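Long-range contacts in hypothetical protein (Ruminococcus gnavus, PDB 4GL6), which is of unknown function, a DUF5037 family member from a gut bacterium, with an antiparallel and a mixed beta sheet flanked by helices: residues D156-Y167 and F227-K238; S186-L194 and N205-Q213. All blocks are in the same frame, centred on the assembly; numbering follows the deposited sequence.

Contact 1 (D156-Y167 and F227-K238); sequences DEEEYQMYEEVY and FDDNLEIFKAAK
Lys238 forms salt bridges to two carboxylates of helix 156-167 at once, its NZ lying 2.8 Å from Asp156 OD1 and 2.7 Å from Glu159 OE1 in a three-residue network. Its extended chain, with CG anti to the backbone N (chi1 -165°), carries the ammonium group to both. The buried Glu159 carboxylate is held through both oxygens, OE1 by Lys238 and OE2 by the hydroxyls of Tyr163 and Tyr181. A third salt bridge links Lys235 NZ to Glu157 OE2 at 2.8 Å; Glu157 CG lies against Leu231 CD2, and the bend at chi2 turns the carboxylate toward Lys235.

Tyr160 belongs to an aromatic cluster with Tyr167, Phe227 and Phe234. Tyr160 OH donates to Asp229 O (2.7 Å), just ahead of the helix capped by Asn230. Leu231 CA sits over the centre of one face of the Tyr160 ring, a CH-pi contact, and Phe227 turns its edge toward the ring in an offset edge-to-face pair with planes at 71°. Phe234 enters as a knob among Asp156, Glu159, Tyr160 and Tyr163, its ring edge toward Glu159 CD. A leucine in place of Tyr160 would probably leave Asp229 O without this donor and take away the ring that Leu231 CA and Phe227 approach on opposite faces.

The helices cross at 116°; Tyr163 and Tyr167 also touch helix 75-95, Phe234 strand 175-182, and Phe227 strand 215-220.

Contact 2 (S186-L194 and N205-Q213); sequences SFEKAEKIL and NFEDIIEGQ
Ile209 presses into the surface of helix 186-194 as a knob among Ser186, Lys189, Ala190 and Ile193. Its two branches part company: CG1 stands anti to the carbonyl carbon (chi1 -67°) and sends CD1 against Lys189 CB, whereas Ile209 CG2 rests 3.4 Å from Ser186 O. Ile193 answers from the other helix, the two isoleucines reaching toward each other tip to tip with their CD1 atoms 3.9 Å apart. The same Ile193 CD1 meets the amide of Asn205, which approaches from the opposite direction, with ND2 at 3.6 Å.

For Phe206, CG anti to the backbone N (chi1 -178°) carries the ring toward Ala190 and Leu194. Leu194 crosses it at about a right angle, CG coming to 3.7 Å from Phe206 CE1, and Ala190 O faces the ring edge near its plane. Ile210 CG2 covers part of one ring face, and Tyr145 pairs edge-to-face with Phe206; through strands 140-147 and 175-182 the helices pack on the mixed sheet.

At the far end Ser186 OG and Gln213 NE2 approach each other at a poor angle for bonding; both instead bond to Asp183 OD2, which thus joins the two segments through a shared carboxylate oxygen. Direct contacts between the nearly antiparallel helices, at 154°, are mainly apolar, which suggests that side-chain shape largely sets the fit, with Asp183 adding a polar link at the Ser186 end.

Contact 2 falls wholly within the 59 residues that separate the two segments of contact 1: helix 156-171 comes first, then strand 175-182, the pair of helices 184-194 and 204-210, strand 215-220, and finally helix 231-239. The two contacts do not touch; their centres are 23 Å apart and their nearest atoms about 6 Å. What they share is the mixed sheet 99-104, 140-147, 175-182, 215-220. On strand 175-182 contact 1 touches Ala175, Leu177 and Tyr181, contact 2 Tyr180 and Leu182, consistent with packing on opposite faces. The sheet thus appears to lie between a helix pair close in sequence and one brought together from farther apart, which includes the last helix of the chain.

Contact 1 (D156-Y167 and F227-K238)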
loop_
_atom_site.group_PDB
_atom_site.type_symbol
_atom_site.label_atom_id
_atom_site.label_comp_id
_atom_site.label_asym_id
_atom_site.label_seq_id
_atom_site.Cartn_x
_atom_site.Cartn_y
_atom_site.Cartn_z
ATOM N N ASP A 156 -15.779 -19.902 -4.024
ATOM C CA ASP A 156 -14.583 -19.441 -4.752
ATOM C C ASP A 156 -14.947 -18.603 -5.997
ATOM O O ASP A 156 -14.320 -17.587 -6.250
ATOM C CB ASP A 156 -13.714 -20.626 -5.193
ATOM C CG ASP A 156 -13.005 -21.346 -4.032
ATOM O OD1 ASP A 156 -12.870 -20.807 -2.912
ATOM O OD2 ASP A 156 -12.553 -22.481 -4.269
ATOM N N GLU A 157 -15.992 -19.019 -6.719
ATOM C CA GLU A 157 -16.470 -18.345 -7.936
ATOM C C GLU A 157 -16.938 -16.937 -7.566
ATOM O O GLU A 157 -16.523 -15.970 -8.189
ATOM C CB GLU A 157 -17.625 -19.126 -8.625
ATOM C CG GLU A 157 -17.280 -20.461 -9.309
ATOM C CD GLU A 157 -16.830 -21.598 -8.377
ATOM O OE1 GLU A 157 -17.119 -21.568 -7.153
ATOM O OE2 GLU A 157 -16.162 -22.535 -8.870
ATOM N N GLU A 158 -17.791 -16.850 -6.537
ATOM C CA GLU A 158 -18.321 -15.573 -6.018
ATOM C C GLU A 158 -17.202 -14.640 -5.551
ATOM O O GLU A 158 -17.252 -13.437 -5.796
ATOM C CB GLU A 158 -19.313 -15.807 -4.855
ATOM C CG GLU A 158 -20.651 -16.438 -5.246
ATOM C CD GLU A 158 -21.491 -16.942 -4.067
ATOM O OE1 GLU A 158 -20.949 -17.395 -3.033
ATOM O OE2 GLU A 158 -22.729 -16.927 -4.193
ATOM N N GLU A 159 -16.192 -15.204 -4.894
ATOM C CA GLU A 159 -15.070 -14.424 -4.379
ATOM C C GLU A 159 -14.252 -13.830 -5.525
ATOM O O GLU A 159 -13.968 -12.629 -5.531
ATOM C CB GLU A 159 -14.196 -15.300 -3.465
ATOM C CG GLU A 159 -13.101 -14.552 -2.715
ATOM C CD GLU A 159 -12.282 -15.406 -1.730
ATOM O OE1 GLU A 159 -12.655 -16.574 -1.431
ATOM O OE2 GLU A 159 -11.260 -14.867 -1.232
ATOM N N TYR A 160 -13.882 -14.688 -6.479
ATOM C CA TYR A 160 -13.099 -14.313 -7.665
ATOM C C TYR A 160 -13.835 -13.271 -8.507
ATOM O O TYR A 160 -13.235 -12.275 -8.913
ATOM C CB TYR A 160 -12.794 -15.562 -8.496
ATOM C CG TYR A 160 -11.940 -15.353 -9.725
ATOM C CD1 TYR A 160 -10.539 -15.470 -9.663
ATOM C CD2 TYR A 160 -12.525 -15.078 -10.972
ATOM C CE1 TYR A 160 -9.754 -15.288 -10.798
ATOM C CE2 TYR A 160 -11.751 -14.898 -12.115
ATOM C CZ TYR A 160 -10.370 -14.998 -12.031
ATOM O OH TYR A 160 -9.628 -14.804 -13.175
ATOM N N GLN A 161 -15.131 -13.501 -8.747
ATOM C CA GLN A 161 -15.973 -12.553 -9.507
ATOM C C GLN A 161 -15.962 -11.145 -8.902
ATOM O O GLN A 161 -15.875 -10.171 -9.633
ATOM C CB GLN A 161 -17.420 -13.063 -9.675
ATOM C CG GLN A 161 -17.595 -14.160 -10.724
ATOM C CD GLN A 161 -18.997 -14.733 -10.735
ATOM O OE1 GLN A 161 -19.968 -14.000 -10.548
ATOM N NE2 GLN A 161 -19.113 -16.045 -10.963
HETATM N N MSE A 162 -16.027 -11.057 -7.579
HETATM C CA MSE A 162 -15.965 -9.765 -6.875
HETATM C C MSE A 162 -14.631 -9.051 -7.104
HETATM O O MSE A 162 -14.617 -7.832 -7.295
HETATM C CB MSE A 162 -16.205 -9.913 -5.354
HETATM C CG MSE A 162 -17.648 -10.168 -4.950
HETATM SE SE MSE A 162 -17.892 -10.171 -3.011
HETATM C CE MSE A 162 -16.559 -11.515 -2.532
ATOM N N TYR A 163 -13.530 -9.799 -7.075
ATOM C CA TYR A 163 -12.210 -9.198 -7.288
ATOM C C TYR A 163 -12.093 -8.715 -8.729
ATOM O O TYR A 163 -11.706 -7.566 -8.961
ATOM C CB TYR A 163 -11.057 -10.145 -6.891
ATOM C CG TYR A 163 -11.115 -10.703 -5.470
ATOM C CD1 TYR A 163 -11.767 -10.014 -4.432
ATOM C CD2 TYR A 163 -10.448 -11.890 -5.141
ATOM C CE1 TYR A 163 -11.804 -10.531 -3.146
ATOM C CE2 TYR A 163 -10.462 -12.391 -3.850
ATOM C CZ TYR A 163 -11.147 -11.712 -2.854
ATOM O OH TYR A 163 -11.191 -12.190 -1.561
ATOM N N GLU A 164 -12.483 -9.576 -9.676
ATOM C CA GLU A 164 -12.541 -9.239 -11.121
ATOM C C GLU A 164 -13.311 -7.905 -11.334
ATOM O O GLU A 164 -12.833 -7.017 -12.041
ATOM C CB GLU A 164 -13.180 -10.413 -11.888
ATOM C CG GLU A 164 -13.003 -10.475 -13.403
ATOM C CD GLU A 164 -13.441 -11.847 -13.967
ATOM O OE1 GLU A 164 -12.626 -12.568 -14.600
ATOM O OE2 GLU A 164 -14.584 -12.259 -13.697
ATOM N N GLU A 165 -14.456 -7.754 -10.660
ATOM C CA GLU A 165 -15.262 -6.522 -10.730
ATOM C C GLU A 165 -14.534 -5.290 -10.182
ATOM O O GLU A 165 -14.618 -4.212 -10.790
ATOM C CB GLU A 165 -16.650 -6.701 -10.064
ATOM C CG GLU A 165 -17.423 -5.376 -9.872
ATOM C CD GLU A 165 -18.939 -5.464 -9.758
ATOM O OE1 GLU A 165 -19.521 -6.570 -9.822
ATOM O OE2 GLU A 165 -19.549 -4.375 -9.627
ATOM N N VAL A 166 -13.868 -5.426 -9.036
ATOM C CA VAL A 166 -13.113 -4.291 -8.457
ATOM C C VAL A 166 -12.007 -3.847 -9.435
ATOM O O VAL A 166 -11.936 -2.673 -9.825
ATOM C CB VAL A 166 -12.512 -4.646 -7.086
ATOM C CG1 VAL A 166 -11.583 -3.552 -6.585
ATOM C CG2 VAL A 166 -13.624 -4.895 -6.081
ATOM N N TYR A 167 -11.202 -4.803 -9.877
ATOM C CA TYR A 167 -10.099 -4.514 -10.810
ATOM C C TYR A 167 -10.528 -4.027 -12.203
ATOM O O TYR A 167 -9.890 -3.147 -12.768
ATOM C CB TYR A 167 -9.086 -5.685 -10.837
ATOM C CG TYR A 167 -8.094 -5.616 -9.681
ATOM C CD1 TYR A 167 -8.504 -5.827 -8.361
ATOM C CD2 TYR A 167 -6.743 -5.312 -9.898
ATOM C CE1 TYR A 167 -7.601 -5.758 -7.298
ATOM C CE2 TYR A 167 -5.833 -5.247 -8.833
ATOM C CZ TYR A 167 -6.268 -5.459 -7.539
ATOM O OH TYR A 167 -5.368 -5.382 -6.505
ATOM N N PHE A 227 -8.211 -10.923 -15.403
ATOM C CA PHE A 227 -6.900 -11.166 -14.806
ATOM C C PHE A 227 -6.140 -12.118 -15.702
ATOM O O PHE A 227 -6.750 -12.864 -16.478
ATOM C CB PHE A 227 -6.998 -11.862 -13.442
ATOM C CG PHE A 227 -7.616 -11.025 -12.366
ATOM C CD1 PHE A 227 -6.999 -9.840 -11.945
ATOM C CD2 PHE A 227 -8.775 -11.445 -11.706
ATOM C CE1 PHE A 227 -7.549 -9.062 -10.936
ATOM C CE2 PHE A 227 -9.329 -10.669 -10.689
ATOM C CZ PHE A 227 -8.715 -9.482 -10.301
ATOM N N ASP A 228 -4.817 -12.140 -15.567
ATOM C CA ASP A 228 -3.998 -13.084 -16.342
ATOM C C ASP A 228 -4.219 -14.538 -15.907
ATOM O O ASP A 228 -4.024 -15.457 -16.706
ATOM C CB ASP A 228 -2.492 -12.735 -16.298
ATOM C CG ASP A 228 -2.084 -11.663 -17.312
ATOM O OD1 ASP A 228 -2.938 -10.954 -17.903
ATOM O OD2 ASP A 228 -0.870 -11.534 -17.537
ATOM N N ASP A 229 -4.644 -14.726 -14.660
ATOM C CA ASP A 229 -4.849 -16.043 -14.072
ATOM C C ASP A 229 -6.360 -16.268 -13.837
ATOM O O ASP A 229 -7.015 -15.512 -13.110
ATOM C CB ASP A 229 -3.988 -16.134 -12.809
ATOM C CG ASP A 229 -2.486 -15.941 -13.114
ATOM O OD1 ASP A 229 -1.895 -16.765 -13.855
ATOM O OD2 ASP A 229 -1.903 -14.950 -12.624
ATOM N N ASN A 230 -6.892 -17.289 -14.501
ATOM C CA ASN A 230 -8.307 -17.640 -14.434
ATOM C C ASN A 230 -8.760 -18.251 -13.085
ATOM O O ASN A 230 -7.938 -18.574 -12.217
ATOM C CB ASN A 230 -8.685 -18.570 -15.612
ATOM C CG ASN A 230 -7.954 -19.916 -15.595
ATOM O OD1 ASN A 230 -7.457 -20.377 -14.571
ATOM N ND2 ASN A 230 -7.880 -20.540 -16.747
ATOM N N LEU A 231 -10.079 -18.423 -12.953
ATOM C CA LEU A 231 -10.720 -19.031 -11.777
ATOM C C LEU A 231 -10.082 -20.334 -11.315
ATOM O O LEU A 231 -9.960 -20.551 -10.130
ATOM C CB LEU A 231 -12.203 -19.306 -12.069
ATOM C CG LEU A 231 -13.032 -20.029 -11.000
ATOM C CD1 LEU A 231 -13.108 -19.169 -9.748
ATOM C CD2 LEU A 231 -14.396 -20.445 -11.532
ATOM N N GLU A 232 -9.695 -21.191 -12.254
ATOM C CA GLU A 232 -9.122 -22.515 -11.927
ATOM C C GLU A 232 -7.781 -22.365 -11.216
ATOM O O GLU A 232 -7.536 -23.035 -10.225
ATOM C CB GLU A 232 -9.009 -23.381 -13.188
ATOM C CG GLU A 232 -10.370 -23.648 -13.855
ATOM C CD GLU A 232 -10.290 -23.537 -15.382
ATOM O OE1 GLU A 232 -9.606 -24.355 -16.044
ATOM O OE2 GLU A 232 -10.916 -22.602 -15.929
ATOM N N ILE A 233 -6.953 -21.446 -11.706
ATOM C CA ILE A 233 -5.655 -21.112 -11.097
ATOM C C ILE A 233 -5.839 -20.515 -9.688
ATOM O O ILE A 233 -5.020 -20.749 -8.795
ATOM C CB ILE A 233 -4.833 -20.165 -12.028
ATOM C CG1 ILE A 233 -4.412 -20.912 -13.313
ATOM C CG2 ILE A 233 -3.594 -19.619 -11.329
ATOM C CD1 ILE A 233 -3.999 -20.010 -14.459
ATOM N N PHE A 234 -6.903 -19.733 -9.514
ATOM C CA PHE A 234 -7.264 -19.131 -8.223
ATOM C C PHE A 234 -7.637 -20.207 -7.211
ATOM O O PHE A 234 -7.104 -20.200 -6.094
ATOM C CB PHE A 234 -8.396 -18.113 -8.396
ATOM C CG PHE A 234 -8.979 -17.620 -7.113
ATOM C CD1 PHE A 234 -8.263 -16.756 -6.294
ATOM C CD2 PHE A 234 -10.269 -17.981 -6.733
ATOM C CE1 PHE A 234 -8.798 -16.285 -5.099
ATOM C CE2 PHE A 234 -10.814 -17.513 -5.545
ATOM C CZ PHE A 234 -10.075 -16.665 -4.727
ATOM N N LYS A 235 -8.516 -21.131 -7.610
ATOM C CA LYS A 235 -8.925 -22.242 -6.737
ATOM C C LYS A 235 -7.726 -23.100 -6.296
ATOM O O LYS A 235 -7.590 -23.393 -5.110
ATOM C CB LYS A 235 -10.039 -23.103 -7.367
ATOM C CG LYS A 235 -11.376 -22.380 -7.427
ATOM C CD LYS A 235 -12.597 -23.273 -7.624
ATOM C CE LYS A 235 -12.773 -23.726 -9.060
ATOM N NZ LYS A 235 -14.099 -24.377 -9.254
ATOM N N ALA A 236 -6.850 -23.437 -7.243
ATOM C CA ALA A 236 -5.641 -24.216 -6.967
ATOM C C ALA A 236 -4.699 -23.459 -6.010
ATOM O O ALA A 236 -4.215 -24.049 -5.043
ATOM C CB ALA A 236 -4.919 -24.600 -8.257
ATOM N N ALA A 237 -4.489 -22.163 -6.264
ATOM C CA ALA A 237 -3.626 -21.308 -5.420
ATOM C C ALA A 237 -4.136 -21.192 -3.979
ATOM O O ALA A 237 -3.345 -21.267 -3.029
ATOM C CB ALA A 237 -3.495 -19.925 -6.024
ATOM N N LYS A 238 -5.455 -21.044 -3.847
ATOM C CA LYS A 238 -6.156 -20.927 -2.557
ATOM C C LYS A 238 -6.009 -22.208 -1.692
ATOM O O LYS A 238 -5.973 -22.087 -0.473
ATOM C CB LYS A 238 -7.631 -20.525 -2.805
ATOM C CG LYS A 238 -8.395 -20.029 -1.594
ATOM C CD LYS A 238 -9.836 -19.607 -1.923
ATOM C CE LYS A 238 -10.652 -19.396 -0.633
ATOM N NZ LYS A 238 -12.120 -19.163 -0.735
#

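Contact 2 (S186-L194 and N205-Q213)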
loop_
_atom_site.group_PDB
_atom_site.type_symbol
_atom_site.label_atom_id
_atom_site.label_comp_id
_atom_site.label_asym_id
_atom_site.label_seq_id
_atom_site.Cartn_x
_atom_site.Cartn_y
_atom_site.Cartn_z
ATOM N N SER A 186 -0.790 -17.067 12.471
ATOM C CA SER A 186 0.074 -16.348 11.518
ATOM C C SER A 186 -0.449 -14.977 11.202
ATOM O O SER A 186 0.323 -14.019 11.153
ATOM C CB SER A 186 0.245 -17.094 10.192
ATOM O OG SER A 186 1.304 -17.998 10.321
ATOM N N PHE A 187 -1.754 -14.906 10.944
ATOM C CA PHE A 187 -2.379 -13.640 10.614
ATOM C C PHE A 187 -2.179 -12.611 11.725
ATOM O O PHE A 187 -1.730 -11.500 11.475
ATOM C CB PHE A 187 -3.876 -13.791 10.313
ATOM C CG PHE A 187 -4.560 -12.467 10.131
ATOM C CD1 PHE A 187 -4.475 -11.790 8.915
ATOM C CD2 PHE A 187 -5.211 -11.849 11.198
ATOM C CE1 PHE A 187 -5.056 -10.537 8.765
ATOM C CE2 PHE A 187 -5.803 -10.597 11.052
ATOM C CZ PHE A 187 -5.730 -9.941 9.832
ATOM N N GLU A 188 -2.513 -13.006 12.944
ATOM C CA GLU A 188 -2.426 -12.113 14.111
ATOM C C GLU A 188 -1.034 -11.533 14.354
ATOM O O GLU A 188 -0.919 -10.386 14.773
ATOM C CB GLU A 188 -2.983 -12.814 15.350
ATOM C CG GLU A 188 -4.516 -13.020 15.290
ATOM C CD GLU A 188 -5.380 -11.755 15.423
ATOM O OE1 GLU A 188 -5.011 -10.807 16.152
ATOM O OE2 GLU A 188 -6.459 -11.714 14.782
ATOM N N LYS A 189 -0.000 -12.334 14.096
ATOM C CA LYS A 189 1.392 -11.875 14.183
ATOM C C LYS A 189 1.699 -10.936 13.026
ATOM O O LYS A 189 2.366 -9.907 13.217
ATOM C CB LYS A 189 2.373 -13.040 14.111
ATOM C CG LYS A 189 2.340 -14.006 15.286
ATOM C CD LYS A 189 3.248 -15.184 14.995
ATOM C CE LYS A 189 3.075 -16.253 16.025
ATOM N NZ LYS A 189 3.814 -17.474 15.604
ATOM N N ALA A 190 1.235 -11.317 11.829
ATOM C CA ALA A 190 1.426 -10.533 10.629
ATOM C C ALA A 190 0.876 -9.126 10.810
ATOM O O ALA A 190 1.575 -8.162 10.569
ATOM C CB ALA A 190 0.764 -11.214 9.449
ATOM N N GLU A 191 -0.366 -9.042 11.268
ATOM C CA GLU A 191 -1.116 -7.778 11.473
ATOM C C GLU A 191 -0.332 -6.802 12.331
ATOM O O GLU A 191 -0.221 -5.645 11.980
ATOM C CB GLU A 191 -2.473 -8.098 12.130
ATOM C CG GLU A 191 -3.526 -7.000 12.300
ATOM C CD GLU A 191 -4.676 -7.457 13.211
ATOM O OE1 GLU A 191 -4.416 -7.964 14.340
ATOM O OE2 GLU A 191 -5.852 -7.326 12.805
ATOM N N LYS A 192 0.248 -7.282 13.431
ATOM C CA LYS A 192 1.039 -6.428 14.339
ATOM C C LYS A 192 2.240 -5.759 13.649
ATOM O O LYS A 192 2.615 -4.651 14.016
ATOM C CB LYS A 192 1.506 -7.195 15.582
ATOM C CG LYS A 192 0.417 -7.844 16.446
ATOM C CD LYS A 192 -0.755 -6.983 16.919
ATOM C CE LYS A 192 -1.858 -7.891 17.454
ATOM N NZ LYS A 192 -2.996 -7.201 18.119
ATOM N N ILE A 193 2.811 -6.415 12.638
ATOM C CA ILE A 193 3.949 -5.879 11.856
ATOM C C ILE A 193 3.464 -4.899 10.778
ATOM O O ILE A 193 4.037 -3.823 10.615
ATOM C CB ILE A 193 4.777 -7.018 11.236
ATOM C CG1 ILE A 193 5.373 -7.915 12.349
ATOM C CG2 ILE A 193 5.892 -6.441 10.373
ATOM C CD1 ILE A 193 6.018 -9.206 11.873
ATOM N N LEU A 194 2.417 -5.286 10.050
ATOM C CA LEU A 194 1.786 -4.443 9.013
ATOM C C LEU A 194 1.298 -3.087 9.523
ATOM O O LEU A 194 1.280 -2.126 8.768
ATOM C CB LEU A 194 0.627 -5.193 8.321
ATOM C CG LEU A 194 0.983 -6.401 7.437
ATOM C CD1 LEU A 194 -0.192 -7.361 7.271
ATOM C CD2 LEU A 194 1.513 -5.969 6.085
ATOM N N ASN A 205 11.379 -11.275 9.632
ATOM C CA ASN A 205 10.421 -12.087 10.441
ATOM C C ASN A 205 9.014 -12.128 9.836
ATOM O O ASN A 205 8.334 -13.144 9.958
ATOM C CB ASN A 205 10.348 -11.676 11.922
ATOM C CG ASN A 205 9.899 -10.229 12.114
ATOM O OD1 ASN A 205 10.155 -9.345 11.259
ATOM N ND2 ASN A 205 9.214 -9.975 13.240
ATOM N N PHE A 206 8.601 -11.032 9.194
ATOM C CA PHE A 206 7.343 -11.000 8.450
ATOM C C PHE A 206 7.385 -12.024 7.307
ATOM O O PHE A 206 6.431 -12.779 7.121
ATOM C CB PHE A 206 7.065 -9.599 7.864
ATOM C CG PHE A 206 5.763 -9.506 7.130
ATOM C CD1 PHE A 206 4.590 -9.259 7.820
ATOM C CD2 PHE A 206 5.695 -9.683 5.756
ATOM C CE1 PHE A 206 3.368 -9.167 7.161
ATOM C CE2 PHE A 206 4.471 -9.596 5.087
ATOM C CZ PHE A 206 3.304 -9.338 5.793
ATOM N N GLU A 207 8.493 -12.023 6.550
ATOM C CA GLU A 207 8.694 -12.928 5.407
ATOM C C GLU A 207 8.644 -14.367 5.906
ATOM O O GLU A 207 8.012 -15.204 5.260
ATOM C CB GLU A 207 10.003 -12.620 4.623
ATOM C CG GLU A 207 10.166 -11.187 4.054
ATOM C CD GLU A 207 9.054 -10.683 3.143
ATOM O OE1 GLU A 207 8.447 -11.469 2.384
ATOM O OE2 GLU A 207 8.803 -9.455 3.164
ATOM N N ASP A 208 9.231 -14.617 7.084
ATOM C CA ASP A 208 9.199 -15.932 7.724
ATOM C C ASP A 208 7.773 -16.377 8.109
ATOM O O ASP A 208 7.471 -17.574 8.019
ATOM C CB ASP A 208 10.102 -15.999 8.981
ATOM C CG ASP A 208 11.606 -15.806 8.676
ATOM O OD1 ASP A 208 12.041 -15.886 7.501
ATOM O OD2 ASP A 208 12.361 -15.569 9.651
ATOM N N ILE A 209 6.914 -15.445 8.544
ATOM C CA ILE A 209 5.532 -15.792 8.921
ATOM C C ILE A 209 4.706 -16.166 7.698
ATOM O O ILE A 209 3.979 -17.151 7.732
ATOM C CB ILE A 209 4.813 -14.645 9.639
ATOM C CG1 ILE A 209 5.437 -14.383 11.000
ATOM C CG2 ILE A 209 3.333 -14.971 9.821
ATOM C CD1 ILE A 209 5.149 -12.995 11.520
ATOM N N ILE A 210 4.816 -15.371 6.634
ATOM C CA ILE A 210 4.030 -15.617 5.424
ATOM C C ILE A 210 4.587 -16.688 4.483
ATOM O O ILE A 210 3.849 -17.112 3.595
ATOM C CB ILE A 210 3.707 -14.318 4.648
ATOM C CG1 ILE A 210 4.908 -13.820 3.828
ATOM C CG2 ILE A 210 3.135 -13.272 5.598
ATOM C CD1 ILE A 210 4.674 -12.507 3.102
ATOM N N GLU A 211 5.856 -17.106 4.642
ATOM C CA GLU A 211 6.479 -18.125 3.763
ATOM C C GLU A 211 5.707 -19.436 3.782
ATOM O O GLU A 211 5.378 -19.931 4.854
ATOM C CB GLU A 211 7.924 -18.446 4.194
ATOM C CG GLU A 211 8.790 -19.244 3.207
ATOM C CD GLU A 211 9.740 -18.374 2.363
ATOM O OE1 GLU A 211 10.509 -17.561 2.934
ATOM O OE2 GLU A 211 9.757 -18.523 1.120
ATOM N N GLY A 212 5.408 -19.980 2.598
ATOM C CA GLY A 212 4.703 -21.254 2.468
ATOM C C GLY A 212 3.196 -21.178 2.567
ATOM O O GLY A 212 2.521 -22.098 2.123
ATOM N N GLN A 213 2.658 -20.102 3.144
ATOM C CA GLN A 213 1.207 -19.901 3.261
ATOM C C GLN A 213 0.636 -19.762 1.835
ATOM O O GLN A 213 1.288 -19.155 0.974
ATOM C CB GLN A 213 0.894 -18.631 4.074
ATOM C CG GLN A 213 1.352 -18.644 5.536
ATOM C CD GLN A 213 0.469 -19.435 6.482
ATOM O OE1 GLN A 213 -0.644 -19.852 6.171
ATOM N NE2 GLN A 213 0.958 -19.597 7.676
#